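PDB 1QLW: esterase from Alcaligenes sp., which probably hydrolyses carboxylic esters with an alpha/beta-hydrolase fold. Local coordinates for residues F21-R26 against L190-I195; Q58-Y63 against G96-V101; T80-R85 against M300-N305; A225-E230 against L249-D254; P242-P247 against N277-K282. One frame throughout, in Å; residues are numbered along the deposited sequence.

Contact 1: F21-R26 against L190-I195; sequences FFVGGR and LSKLAI
V23 turns CG1 anti to its backbone N (chi1 175°) and lays it against K192 CB at 3.6 Å, while L193, with CG likewise opposite N (chi1 179°), brings CD1 to the ring of F21. Residues 21-23 of strand 13-23 and helix 190-195 thus pack as sheet against helix in the alpha/beta-hydrolase fold, their axes 9.2 Å apart at the closest and at 121°. The V23 and K192 side chains run antiparallel alongside each other, and the aliphatic chain of K192 runs on, fully extended, until NZ comes within 4.1 Å of G24 CA. V23 CG2 adds a looser touch on L193 CB. No hydrogen bond joins the two segments. Behind them, V52 and M50 of strand 43-57 hold F21 and V23 by backbone bonds, K196 makes a cation-pi contact with the F21 ring, and G24 O accepts a bond from Q170 of the second subunit. F21 and L193 meet nearly at right angles: L193 CD1 lies at the ring edge, in its plane, 3.8 Å from F21 CZ.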
# COMPACT_ATOMS: atom_id res chain seq x y z
N PHE A 21 1.12 -4.49 -10.19
CA PHE A 21 1.48 -3.64 -11.32
C PHE A 21 0.76 -2.30 -11.12
O PHE A 21 -0.05 -2.17 -10.19
CB PHE A 21 1.13 -4.26 -12.66
CG PHE A 21 -0.31 -4.62 -12.87
CD1 PHE A 21 -0.81 -5.85 -12.49
CD2 PHE A 21 -1.20 -3.72 -13.43
CE1 PHE A 21 -2.13 -6.20 -12.70
CE2 PHE A 21 -2.53 -4.04 -13.64
CZ PHE A 21 -2.99 -5.28 -13.27
N PHE A 22 1.06 -1.36 -12.00
CA PHE A 22 0.38 -0.08 -11.97
C PHE A 22 -0.34 0.16 -13.28
O PHE A 22 0.06 -0.33 -14.34
CB PHE A 22 1.38 1.08 -11.77
CG PHE A 22 1.85 1.14 -10.34
CD1 PHE A 22 2.84 0.29 -9.86
CD2 PHE A 22 1.27 2.04 -9.45
CE1 PHE A 22 3.20 0.34 -8.53
CE2 PHE A 22 1.66 2.11 -8.13
CZ PHE A 22 2.63 1.24 -7.66
N VAL A 23 -1.41 0.95 -13.20
CA VAL A 23 -2.16 1.36 -14.37
C VAL A 23 -2.09 2.89 -14.47
O VAL A 23 -2.31 3.62 -13.50
CB VAL A 23 -3.64 0.96 -14.22
CG1 VAL A 23 -4.46 1.50 -15.37
CG2 VAL A 23 -3.72 -0.56 -14.10
N GLY A 24 -1.80 3.37 -15.68
CA GLY A 24 -1.90 4.78 -15.96
C GLY A 24 -0.76 5.61 -15.40
O GLY A 24 0.38 5.17 -15.23
N GLY A 25 -1.09 6.88 -15.16
CA GLY A 25 -0.11 7.88 -14.75
C GLY A 25 0.15 8.88 -15.88
O GLY A 25 -0.11 8.65 -17.05
N ARG A 26 0.64 10.04 -15.45
CA ARG A 26 1.05 11.12 -16.33
C ARG A 26 2.38 11.65 -15.80
O ARG A 26 2.63 11.63 -14.59
CB ARG A 26 -0.01 12.23 -16.37
CG ARG A 26 -0.26 13.01 -15.11
CD ARG A 26 -1.43 14.00 -15.22
NE ARG A 26 -1.66 14.66 -13.93
CZ ARG A 26 -1.18 15.81 -13.52
NH1 ARG A 26 -0.47 16.54 -14.37
NH2 ARG A 26 -1.37 16.24 -12.28
N LEU A 190 -9.55 2.65 -13.97
CA LEU A 190 -10.38 1.45 -13.90
C LEU A 190 -10.81 1.02 -15.31
O LEU A 190 -10.95 -0.19 -15.54
CB LEU A 190 -11.61 1.68 -13.03
CG LEU A 190 -11.29 1.80 -11.53
CD1 LEU A 190 -12.52 2.34 -10.80
CD2 LEU A 190 -10.85 0.48 -10.95
N SER A 191 -11.02 1.96 -16.23
CA SER A 191 -11.34 1.56 -17.60
C SER A 191 -10.14 0.85 -18.23
O SER A 191 -10.29 -0.20 -18.84
CB SER A 191 -11.70 2.78 -18.44
OG SER A 191 -11.81 2.42 -19.81
N LYS A 192 -8.93 1.41 -18.05
CA LYS A 192 -7.75 0.74 -18.59
C LYS A 192 -7.64 -0.66 -18.02
O LYS A 192 -7.29 -1.60 -18.74
CB LYS A 192 -6.51 1.57 -18.28
CG LYS A 192 -6.45 2.87 -19.06
CD LYS A 192 -5.23 3.71 -18.69
CE LYS A 192 -5.09 4.85 -19.70
NZ LYS A 192 -3.91 5.70 -19.41
N LEU A 193 -7.85 -0.81 -16.71
CA LEU A 193 -7.77 -2.13 -16.10
C LEU A 193 -8.82 -3.08 -16.64
O LEU A 193 -8.53 -4.23 -16.97
CB LEU A 193 -7.87 -2.00 -14.58
CG LEU A 193 -7.82 -3.31 -13.78
CD1 LEU A 193 -6.52 -4.06 -14.00
CD2 LEU A 193 -8.05 -3.07 -12.30
N ALA A 194 -10.07 -2.61 -16.73
CA ALA A 194 -11.14 -3.47 -17.25
C ALA A 194 -10.84 -3.95 -18.67
O ALA A 194 -11.12 -5.10 -19.02
CB ALA A 194 -12.47 -2.77 -17.16
N ILE A 195 -10.31 -3.06 -19.50
CA ILE A 195 -9.97 -3.41 -20.88
C ILE A 195 -8.85 -4.42 -20.88
O ILE A 195 -8.87 -5.41 -21.62
CB ILE A 195 -9.64 -2.14 -21.67
CG1 ILE A 195 -10.92 -1.30 -21.85
CG2 ILE A 195 -9.03 -2.46 -23.03
CD1 ILE A 195 -10.65 0.12 -22.32

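Contact 2: Q58-Y63 against G96-V101; sequences QRAKRY and GYSTYV. With SO4 (sulfate ion), chain C.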
# COMPACT_ATOMS: atom_id res chain seq x y z
N GLN A 58 -6.70 -21.16 -8.39
CA GLN A 58 -6.67 -22.18 -9.43
C GLN A 58 -8.01 -22.21 -10.15
O GLN A 58 -9.06 -22.04 -9.54
CB GLN A 58 -6.40 -23.55 -8.79
CG GLN A 58 -5.06 -23.57 -8.08
CD GLN A 58 -4.65 -24.99 -7.74
OE1 GLN A 58 -5.31 -25.64 -6.95
NE2 GLN A 58 -3.56 -25.42 -8.36
N ARG A 59 -8.00 -22.43 -11.46
CA ARG A 59 -9.22 -22.56 -12.25
C ARG A 59 -10.16 -21.40 -11.98
O ARG A 59 -11.35 -21.57 -11.72
CB ARG A 59 -9.93 -23.90 -11.93
CG ARG A 59 -8.94 -25.06 -12.13
CD ARG A 59 -9.70 -26.34 -12.16
NE ARG A 59 -10.40 -26.55 -10.99
CZ ARG A 59 -9.70 -27.02 -10.12
NH1 ARG A 59 -8.64 -26.83 -9.39
NH2 ARG A 59 -10.90 -27.82 -10.09
N ALA A 60 -9.62 -20.18 -12.05
CA ALA A 60 -10.40 -19.03 -11.66
C ALA A 60 -11.64 -18.85 -12.50
O ALA A 60 -11.67 -19.17 -13.69
CB ALA A 60 -9.57 -17.75 -11.73
N LYS A 61 -12.67 -18.30 -11.88
CA LYS A 61 -13.90 -17.97 -12.60
C LYS A 61 -13.56 -16.95 -13.69
O LYS A 61 -12.56 -16.22 -13.63
CB LYS A 61 -14.94 -17.44 -11.64
CG LYS A 61 -15.47 -18.57 -10.75
CD LYS A 61 -16.40 -18.03 -9.69
CE LYS A 61 -17.03 -19.05 -8.78
NZ LYS A 61 -18.09 -19.85 -9.45
N ARG A 62 -14.42 -16.90 -14.70
CA ARG A 62 -14.15 -16.11 -15.90
C ARG A 62 -13.88 -14.64 -15.62
O ARG A 62 -13.01 -14.04 -16.29
CB ARG A 62 -15.32 -16.24 -16.88
CG ARG A 62 -15.30 -15.33 -18.08
CD ARG A 62 -14.11 -15.50 -19.00
NE ARG A 62 -14.06 -14.54 -20.10
CZ ARG A 62 -13.53 -13.33 -20.02
NH1 ARG A 62 -12.98 -12.92 -18.88
NH2 ARG A 62 -13.52 -12.52 -21.06
N TYR A 63 -14.63 -14.03 -14.70
CA TYR A 63 -14.50 -12.61 -14.46
C TYR A 63 -13.89 -12.31 -13.11
O TYR A 63 -14.44 -12.68 -12.08
CB TYR A 63 -15.89 -11.94 -14.54
CG TYR A 63 -16.56 -12.15 -15.88
CD1 TYR A 63 -16.02 -11.62 -17.05
CD2 TYR A 63 -17.65 -12.99 -15.99
CE1 TYR A 63 -16.62 -11.84 -18.29
CE2 TYR A 63 -18.28 -13.22 -17.21
CZ TYR A 63 -17.75 -12.63 -18.33
OH TYR A 63 -18.36 -12.88 -19.54
N GLY A 96 -13.11 -18.81 -5.49
CA GLY A 96 -12.73 -19.06 -6.86
C GLY A 96 -12.64 -17.86 -7.77
O GLY A 96 -12.51 -18.03 -8.99
N TYR A 97 -12.74 -16.65 -7.22
CA TYR A 97 -12.60 -15.44 -8.01
C TYR A 97 -11.19 -14.88 -7.90
O TYR A 97 -10.65 -14.72 -6.81
CB TYR A 97 -13.55 -14.34 -7.49
CG TYR A 97 -14.99 -14.63 -7.81
CD1 TYR A 97 -15.54 -14.18 -9.01
CD2 TYR A 97 -15.82 -15.33 -6.94
CE1 TYR A 97 -16.85 -14.40 -9.35
CE2 TYR A 97 -17.15 -15.55 -7.29
CZ TYR A 97 -17.64 -15.11 -8.50
OH TYR A 97 -18.95 -15.32 -8.88
N SER A 98 -10.62 -14.52 -9.05
CA SER A 98 -9.45 -13.67 -9.05
C SER A 98 -9.79 -12.30 -8.50
O SER A 98 -10.89 -11.81 -8.74
CB SER A 98 -8.92 -13.53 -10.46
OG SER A 98 -8.47 -14.79 -10.91
N THR A 99 -8.86 -11.73 -7.75
CA THR A 99 -9.08 -10.43 -7.15
C THR A 99 -7.99 -9.44 -7.58
O THR A 99 -6.81 -9.78 -7.68
CB THR A 99 -9.09 -10.43 -5.62
OG1 THR A 99 -7.82 -10.85 -5.15
CG2 THR A 99 -10.20 -11.33 -5.11
N TYR A 100 -8.44 -8.22 -7.85
CA TYR A 100 -7.56 -7.10 -8.21
C TYR A 100 -7.87 -6.00 -7.20
O TYR A 100 -8.96 -5.43 -7.26
CB TYR A 100 -7.76 -6.65 -9.65
CG TYR A 100 -7.23 -7.65 -10.65
CD1 TYR A 100 -7.87 -8.85 -10.90
CD2 TYR A 100 -6.05 -7.41 -11.34
CE1 TYR A 100 -7.33 -9.79 -11.75
CE2 TYR A 100 -5.52 -8.33 -12.22
CZ TYR A 100 -6.16 -9.53 -12.42
OH TYR A 100 -5.64 -10.46 -13.28
N VAL A 101 -6.99 -5.79 -6.24
CA VAL A 101 -7.24 -4.86 -5.13
C VAL A 101 -6.38 -3.63 -5.36
O VAL A 101 -5.14 -3.74 -5.38
CB VAL A 101 -6.95 -5.50 -3.77
CG1 VAL A 101 -7.16 -4.48 -2.65
CG2 VAL A 101 -7.80 -6.74 -3.51
S SO4 C . -4.92 -22.57 -13.58
O1 SO4 C . -4.95 -22.97 -12.12
O2 SO4 C . -6.37 -22.79 -13.98
O3 SO4 C . -4.03 -23.40 -14.41
O4 SO4 C . -4.66 -21.10 -13.63
O HOH W 1 -12.40 -14.67 -11.33
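K61 lies across one face of the Y97 ring, its CD 3.5 Å from the centroid and 17° off the normal, a CH-pi contact displaced slightly toward the rim. CG of K61 is anti to its carbonyl carbon (chi1 -71°), which sends the aliphatic chain over the ring before it bends at the last torsion. The backbone fixes this overlap: K61 N donates to G96 O at 2.9 Å in an almost straight bond. A60 packs alongside, with its CB 3.3 Å from S98 OG. At the Y97 edge, in the ring plane, Y63 O comes to 3.6 Å from Y97 CD1. A serine in place of Y97 would probably leave the K61 chain without its flat support and open a gap beside Y63 O. Farther out, one water receives S98 N and donates to K61 O and, weakly, to Y63 O. A sulfate ion, probably from the crystallisation liquor, is held by R59 N and by S16. G96, with positive phi, closes helix 88-94 in a Schellman motif and leads into strand 99-103, so the contact packs a strand connection on the helix-to-strand turn of an alpha/beta-hydrolase sheet.

Contact 3: T80-R85 against M300-N305; sequences TTPDGR and MMQDRN
T81 and Q302 bring their CA atoms within 5.2 Å, where a type I beta turn from T81 to G84 meets the irregular segment 300-305. R85, just past the turn, reaches over, its chain bent at the third torsion (chi3 -71°) to turn the guanidinium toward two carbonyls: NH2 donates to Q302 O at 2.9 Å and NH1 to D303 O at 3.0 Å, each donor above the carbonyl plane. The guanidinium is itself positioned by D83, whose OD2 takes R85 NE on the syn side at 2.8 Å in a salt bridge. R304 CA covers one face of the group, and T81 OG1 lies over the opposite one. That hydroxyl donates to D83 OD1 and accepts R85 N. A leucine in place of R85 would probably leave the D83 carboxylate without its positive mate and the carbonyls of Q302 and D303 without these donors. Beside this polar cluster, P82 crosses the extended Q302 side chain, with P82 CG 3.3 Å from Q302 OE1, a buried oxygen without a partner in the model; Q302 NE2 bonds to T77 O. Helix 165-171 covers P82 and Q302, N306 at the start of helix 306-319 touches T81, and helix 88-94 follows the turn.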
# COMPACT_ATOMS: atom_id res chain seq x y z
N THR A 80 -7.25 -8.48 5.88
CA THR A 80 -7.68 -8.96 7.19
C THR A 80 -8.48 -7.87 7.89
O THR A 80 -8.09 -6.71 7.88
CB THR A 80 -6.44 -9.27 8.03
OG1 THR A 80 -5.54 -10.07 7.25
CG2 THR A 80 -6.77 -9.90 9.36
N THR A 81 -9.57 -8.27 8.54
CA THR A 81 -10.38 -7.27 9.24
C THR A 81 -9.59 -6.70 10.41
O THR A 81 -8.61 -7.27 10.89
CB THR A 81 -11.70 -7.87 9.76
OG1 THR A 81 -11.41 -8.81 10.81
CG2 THR A 81 -12.47 -8.57 8.63
N PRO A 82 -10.05 -5.57 10.97
CA PRO A 82 -9.35 -4.97 12.12
C PRO A 82 -9.19 -5.91 13.29
O PRO A 82 -8.20 -5.83 14.03
CB PRO A 82 -10.21 -3.75 12.46
CG PRO A 82 -10.77 -3.34 11.12
CD PRO A 82 -11.05 -4.63 10.40
N ASP A 83 -10.14 -6.83 13.52
CA ASP A 83 -10.09 -7.80 14.59
C ASP A 83 -9.49 -9.13 14.19
O ASP A 83 -9.58 -10.10 14.96
CB ASP A 83 -11.46 -7.99 15.24
CG ASP A 83 -12.50 -8.56 14.30
OD1 ASP A 83 -12.55 -8.15 13.12
OD2 ASP A 83 -13.29 -9.41 14.76
N GLY A 84 -8.85 -9.22 13.03
CA GLY A 84 -8.05 -10.37 12.68
C GLY A 84 -8.72 -11.45 11.88
O GLY A 84 -8.12 -12.53 11.71
N ARG A 85 -9.92 -11.23 11.38
CA ARG A 85 -10.65 -12.24 10.64
C ARG A 85 -10.40 -12.12 9.14
O ARG A 85 -9.94 -11.12 8.61
CB ARG A 85 -12.15 -12.12 10.94
CG ARG A 85 -12.50 -12.51 12.37
CD ARG A 85 -13.99 -12.35 12.63
NE ARG A 85 -14.34 -10.92 12.67
CZ ARG A 85 -14.98 -10.28 11.71
NH1 ARG A 85 -15.55 -10.88 10.68
NH2 ARG A 85 -15.10 -8.96 11.84
N MET A 300 -19.19 -2.76 6.19
CA MET A 300 -19.80 -4.09 6.27
C MET A 300 -18.87 -5.21 5.82
O MET A 300 -19.05 -6.36 6.22
CB MET A 300 -21.13 -4.12 5.53
CG MET A 300 -20.97 -3.96 4.03
SD MET A 300 -22.58 -4.00 3.18
CE MET A 300 -23.25 -2.43 3.74
N MET A 301 -17.88 -4.91 4.99
CA MET A 301 -16.87 -5.88 4.59
C MET A 301 -15.95 -6.27 5.74
O MET A 301 -15.24 -7.27 5.66
CB MET A 301 -16.05 -5.40 3.40
CG MET A 301 -15.08 -4.26 3.64
SD MET A 301 -15.82 -2.67 4.10
CE MET A 301 -16.64 -2.27 2.53
N GLN A 302 -15.98 -5.52 6.85
CA GLN A 302 -15.20 -5.78 8.04
C GLN A 302 -16.06 -6.25 9.23
O GLN A 302 -15.51 -6.59 10.29
CB GLN A 302 -14.43 -4.53 8.49
CG GLN A 302 -13.42 -4.08 7.44
CD GLN A 302 -12.69 -2.81 7.81
OE1 GLN A 302 -12.94 -2.20 8.84
NE2 GLN A 302 -11.78 -2.42 6.91
N ASP A 303 -17.37 -6.22 9.07
CA ASP A 303 -18.30 -6.54 10.14
C ASP A 303 -18.20 -8.01 10.53
O ASP A 303 -17.64 -8.85 9.82
CB ASP A 303 -19.72 -6.16 9.70
CG ASP A 303 -20.09 -4.69 9.83
OD1 ASP A 303 -19.33 -3.91 10.43
OD2 ASP A 303 -21.19 -4.36 9.30
N ARG A 304 -18.79 -8.36 11.69
CA ARG A 304 -18.71 -9.71 12.21
C ARG A 304 -19.40 -10.73 11.30
O ARG A 304 -19.03 -11.90 11.29
CB ARG A 304 -19.24 -9.75 13.63
CG ARG A 304 -18.34 -9.04 14.63
CD ARG A 304 -18.87 -9.16 16.06
NE ARG A 304 -20.17 -8.55 16.24
CZ ARG A 304 -21.36 -9.13 16.28
NH1 ARG A 304 -21.51 -10.44 16.17
NH2 ARG A 304 -22.43 -8.37 16.47
N ASN A 305 -20.42 -10.31 10.57
CA ASN A 305 -21.12 -11.15 9.61
C ASN A 305 -20.66 -10.81 8.19
O ASN A 305 -21.40 -11.04 7.23
CB ASN A 305 -22.64 -10.99 9.75
CG ASN A 305 -23.08 -9.63 9.29
OD1 ASN A 305 -22.31 -8.66 9.32
ND2 ASN A 305 -24.32 -9.49 8.84
O HOH W 2 -16.53 -13.78 10.73

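Contact 4: A225-E230 against L249-D254; sequences AIVSVE and LVVFGD
E230 CA lies over one face of the F252 ring, offset toward its rim, 4.2 Å from the centroid in a CH-pi contact. The glutamate chain continues beside the ring, E230 CG 3.7 Å from F252 CD2, and its carboxylate plane ends 27° from the ring plane. OE2 takes G253 N at 2.7 Å on its anti lone pair, the one away from OE1; OE1 itself meets R146 in a salt bridge and is hydrogen-bonded to H298 ND1. With CG anti to its carbonyl carbon (chi1 -64°) and the chain extended beyond, E230 spans to the backbone N of G253, just past strand 249-252. Before this, strands 225-229 and 249-252 run parallel, at 15°, and V227, S228 and V229 pair with L249, V250 and V251. L249 N donates to I226 O, S228 N to L249 O at 2.8 Å, V251 N to S228 O, and E230 N to V251 O, the alternating pattern of a parallel pair. V227 CG1 meets L249 CD2 at 4.2 Å on the face covered by helix 306-319, whereas helix 211-218 packs on S228 on the other face. An acid just beyond a strand of the central parallel sheet, bonded to a histidine, is consistent with the catalytic triad of an alpha/beta-hydrolase, E230 serving as its acid.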
# COMPACT_ATOMS: atom_id res chain seq x y z
N ALA A 225 -20.07 -6.21 -14.63
CA ALA A 225 -21.10 -5.94 -13.66
C ALA A 225 -20.52 -4.94 -12.65
O ALA A 225 -19.30 -4.80 -12.57
CB ALA A 225 -21.54 -7.20 -12.92
N ILE A 226 -21.40 -4.27 -11.93
CA ILE A 226 -21.00 -3.31 -10.91
C ILE A 226 -21.69 -3.64 -9.60
O ILE A 226 -22.91 -3.80 -9.60
CB ILE A 226 -21.31 -1.86 -11.34
CG1 ILE A 226 -20.55 -1.49 -12.61
CG2 ILE A 226 -21.09 -0.89 -10.19
CD1 ILE A 226 -21.00 -0.20 -13.24
N VAL A 227 -20.90 -3.66 -8.53
CA VAL A 227 -21.40 -3.78 -7.18
C VAL A 227 -20.94 -2.54 -6.42
O VAL A 227 -19.74 -2.27 -6.42
CB VAL A 227 -20.92 -5.05 -6.46
CG1 VAL A 227 -21.42 -5.10 -5.03
CG2 VAL A 227 -21.31 -6.31 -7.24
N SER A 228 -21.85 -1.80 -5.81
CA SER A 228 -21.46 -0.58 -5.09
C SER A 228 -22.00 -0.70 -3.67
O SER A 228 -23.21 -0.80 -3.48
CB SER A 228 -21.99 0.62 -5.87
OG SER A 228 -21.60 1.88 -5.40
N VAL A 229 -21.10 -0.68 -2.70
CA VAL A 229 -21.44 -0.78 -1.28
C VAL A 229 -21.58 0.62 -0.69
O VAL A 229 -20.59 1.37 -0.66
CB VAL A 229 -20.37 -1.58 -0.53
CG1 VAL A 229 -20.73 -1.65 0.94
CG2 VAL A 229 -20.24 -2.97 -1.15
N GLU A 230 -22.80 0.97 -0.29
CA GLU A 230 -23.08 2.26 0.33
C GLU A 230 -22.39 3.42 -0.37
O GLU A 230 -21.58 4.14 0.23
CB GLU A 230 -22.80 2.26 1.82
CG GLU A 230 -23.73 1.30 2.55
CD GLU A 230 -23.84 1.52 4.03
OE1 GLU A 230 -23.12 2.37 4.61
OE2 GLU A 230 -24.70 0.82 4.64
N LEU A 249 -25.64 -3.98 -8.70
CA LEU A 249 -26.07 -4.27 -7.35
C LEU A 249 -25.59 -3.15 -6.43
O LEU A 249 -24.39 -2.86 -6.44
CB LEU A 249 -25.50 -5.60 -6.86
CG LEU A 249 -25.86 -5.98 -5.43
CD1 LEU A 249 -27.35 -6.26 -5.27
CD2 LEU A 249 -25.06 -7.21 -4.98
N VAL A 250 -26.49 -2.53 -5.69
CA VAL A 250 -26.13 -1.51 -4.70
C VAL A 250 -26.53 -2.09 -3.35
O VAL A 250 -27.66 -2.55 -3.19
CB VAL A 250 -26.82 -0.16 -4.99
CG1 VAL A 250 -26.56 0.82 -3.87
CG2 VAL A 250 -26.36 0.38 -6.34
N VAL A 251 -25.63 -2.06 -2.37
CA VAL A 251 -25.86 -2.70 -1.08
C VAL A 251 -25.83 -1.67 0.04
O VAL A 251 -24.89 -0.88 0.14
CB VAL A 251 -24.78 -3.77 -0.79
CG1 VAL A 251 -25.14 -4.54 0.48
CG2 VAL A 251 -24.61 -4.73 -1.96
N PHE A 252 -26.85 -1.70 0.90
CA PHE A 252 -26.92 -0.85 2.07
C PHE A 252 -27.13 -1.67 3.34
O PHE A 252 -27.84 -2.68 3.33
CB PHE A 252 -28.02 0.23 1.99
CG PHE A 252 -27.60 1.44 1.20
CD1 PHE A 252 -27.67 1.50 -0.18
CD2 PHE A 252 -27.16 2.58 1.87
CE1 PHE A 252 -27.28 2.63 -0.87
CE2 PHE A 252 -26.75 3.70 1.18
CZ PHE A 252 -26.81 3.74 -0.20
N GLY A 253 -26.51 -1.21 4.41
CA GLY A 253 -26.61 -1.80 5.72
C GLY A 253 -27.74 -1.27 6.58
O GLY A 253 -28.84 -0.97 6.11
N ASP A 254 -27.46 -1.18 7.88
CA ASP A 254 -28.46 -0.82 8.87
C ASP A 254 -28.19 0.48 9.57
O ASP A 254 -27.17 1.15 9.33
CB ASP A 254 -28.63 -1.99 9.84
CG ASP A 254 -29.98 -2.13 10.49
OD1 ASP A 254 -30.89 -1.30 10.30
OD2 ASP A 254 -30.13 -3.13 11.23

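Contact 5: P242-P247 against N277-K282; sequences PLTSIP and NAAGGK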
# COMPACT_ATOMS: atom_id res chain seq x y z
N PRO A 242 -26.63 4.59 -20.83
CA PRO A 242 -25.35 3.95 -21.07
C PRO A 242 -25.06 2.74 -20.21
O PRO A 242 -24.12 1.98 -20.47
CB PRO A 242 -24.33 5.07 -20.84
CG PRO A 242 -25.11 6.34 -21.01
CD PRO A 242 -26.48 6.01 -20.46
N LEU A 243 -25.85 2.48 -19.17
CA LEU A 243 -25.66 1.40 -18.23
C LEU A 243 -26.60 0.22 -18.36
O LEU A 243 -26.56 -0.73 -17.57
CB LEU A 243 -25.82 1.99 -16.80
CG LEU A 243 -24.91 3.17 -16.49
CD1 LEU A 243 -25.21 3.73 -15.11
CD2 LEU A 243 -23.43 2.79 -16.56
N THR A 244 -27.51 0.23 -19.34
CA THR A 244 -28.56 -0.80 -19.37
C THR A 244 -28.07 -2.19 -19.70
O THR A 244 -28.86 -3.14 -19.54
CB THR A 244 -29.70 -0.42 -20.33
OG1 THR A 244 -29.14 -0.10 -21.60
CG2 THR A 244 -30.45 0.78 -19.77
N SER A 245 -26.84 -2.39 -20.16
CA SER A 245 -26.34 -3.72 -20.42
C SER A 245 -25.40 -4.20 -19.32
O SER A 245 -24.86 -5.30 -19.44
CB SER A 245 -25.61 -3.80 -21.77
OG SER A 245 -26.59 -3.82 -22.81
N ILE A 246 -25.23 -3.43 -18.25
CA ILE A 246 -24.32 -3.82 -17.17
C ILE A 246 -25.16 -4.06 -15.91
O ILE A 246 -25.71 -3.09 -15.38
CB ILE A 246 -23.29 -2.70 -16.90
CG1 ILE A 246 -22.41 -2.47 -18.13
CG2 ILE A 246 -22.41 -3.05 -15.71
CD1 ILE A 246 -21.61 -1.19 -18.09
N PRO A 247 -25.27 -5.28 -15.42
CA PRO A 247 -26.04 -5.51 -14.19
C PRO A 247 -25.41 -4.75 -13.04
O PRO A 247 -24.18 -4.69 -12.91
CB PRO A 247 -26.02 -7.02 -14.02
CG PRO A 247 -25.66 -7.58 -15.35
CD PRO A 247 -24.76 -6.54 -15.99
N ASN A 277 -34.01 -0.11 -14.10
CA ASN A 277 -34.91 -1.19 -14.47
C ASN A 277 -35.97 -0.73 -15.46
O ASN A 277 -36.29 -1.45 -16.42
CB ASN A 277 -35.55 -1.80 -13.23
CG ASN A 277 -34.54 -2.59 -12.42
OD1 ASN A 277 -33.66 -3.23 -13.00
ND2 ASN A 277 -34.67 -2.54 -11.11
N ALA A 278 -36.49 0.49 -15.27
CA ALA A 278 -37.53 0.98 -16.19
C ALA A 278 -37.00 1.18 -17.59
O ALA A 278 -37.76 1.05 -18.56
CB ALA A 278 -38.12 2.27 -15.65
N ALA A 279 -35.70 1.44 -17.74
CA ALA A 279 -35.05 1.65 -19.02
C ALA A 279 -34.57 0.35 -19.67
O ALA A 279 -33.95 0.39 -20.73
CB ALA A 279 -33.84 2.57 -18.88
N GLY A 280 -34.86 -0.79 -19.05
CA GLY A 280 -34.47 -2.06 -19.62
C GLY A 280 -33.19 -2.63 -19.07
O GLY A 280 -32.72 -3.66 -19.57
N GLY A 281 -32.61 -1.99 -18.06
CA GLY A 281 -31.40 -2.51 -17.41
C GLY A 281 -31.81 -3.51 -16.33
O GLY A 281 -32.96 -3.94 -16.23
N LYS A 282 -30.83 -3.87 -15.51
CA LYS A 282 -30.98 -4.86 -14.46
C LYS A 282 -30.25 -4.32 -13.24
O LYS A 282 -29.02 -4.37 -13.16
CB LYS A 282 -30.43 -6.21 -14.86
CG LYS A 282 -31.02 -7.03 -15.98
CD LYS A 282 -30.13 -8.21 -16.38
CE LYS A 282 -29.81 -9.14 -15.22
NZ LYS A 282 -28.56 -9.93 -15.41
O HOH W 3 -30.83 -5.75 -19.19
O HOH W 4 -30.88 -3.90 -21.97
O HOH W 5 -28.27 -2.80 -16.28
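T244 places CG2 opposite its carbonyl carbon and OG1 between N and that carbon (chi1 53°): the methyl group faces A279, with T244 CG2 3.9 Å from A279 CB, and the hydroxyl bonds to K241 O. The fit is close at the backbone as well, with T244 O 3.4 Å from G281 CA in a CA-H...O contact. At the other end K282 starts with CG beside its backbone N and bends at the third torsion (chi3 56°), which carries K282 NZ alongside the proline ring, 3.7 Å from P247 CG; N320 OD1 accepts its bond. P247 CA in turn points a CH at K282 O. No direct hydrogen bond joins the segments, but a water takes K282 N at 2.9 Å and donates to I246 O at 2.7 Å. G280, with positive phi, ends helix 263-278 in a Schellman motif, and beyond the contact K282 is joined to V248 by backbone hydrogen bonding. The two loops therefore meet just ahead of neighbouring strands 248-252 and 283-287, with L243 packed on helices 211-218 and 263-278.

Contacts 1, 2 and 4 all reach the one mixed sheet: contact 1 where strand 13-23 meets helix 185-197, contact 2 at the start of strand 99-103, and contact 4 in its parallel part, about 23 Å from contact 1 between centres. F21 of contact 1 packs on Y100 of contact 2. Contacts 1 and 2 both close along the chain before contacts 4 and 5 open. The latter two interleave, and P247 O probably bonds to I226 N, joining loop to strand. Contact 3 brings residues 80-85 to 300-305, bracketing both; its M300 packs on E230, V229, V251 and G253, so a distant loop lies against the putative catalytic acid.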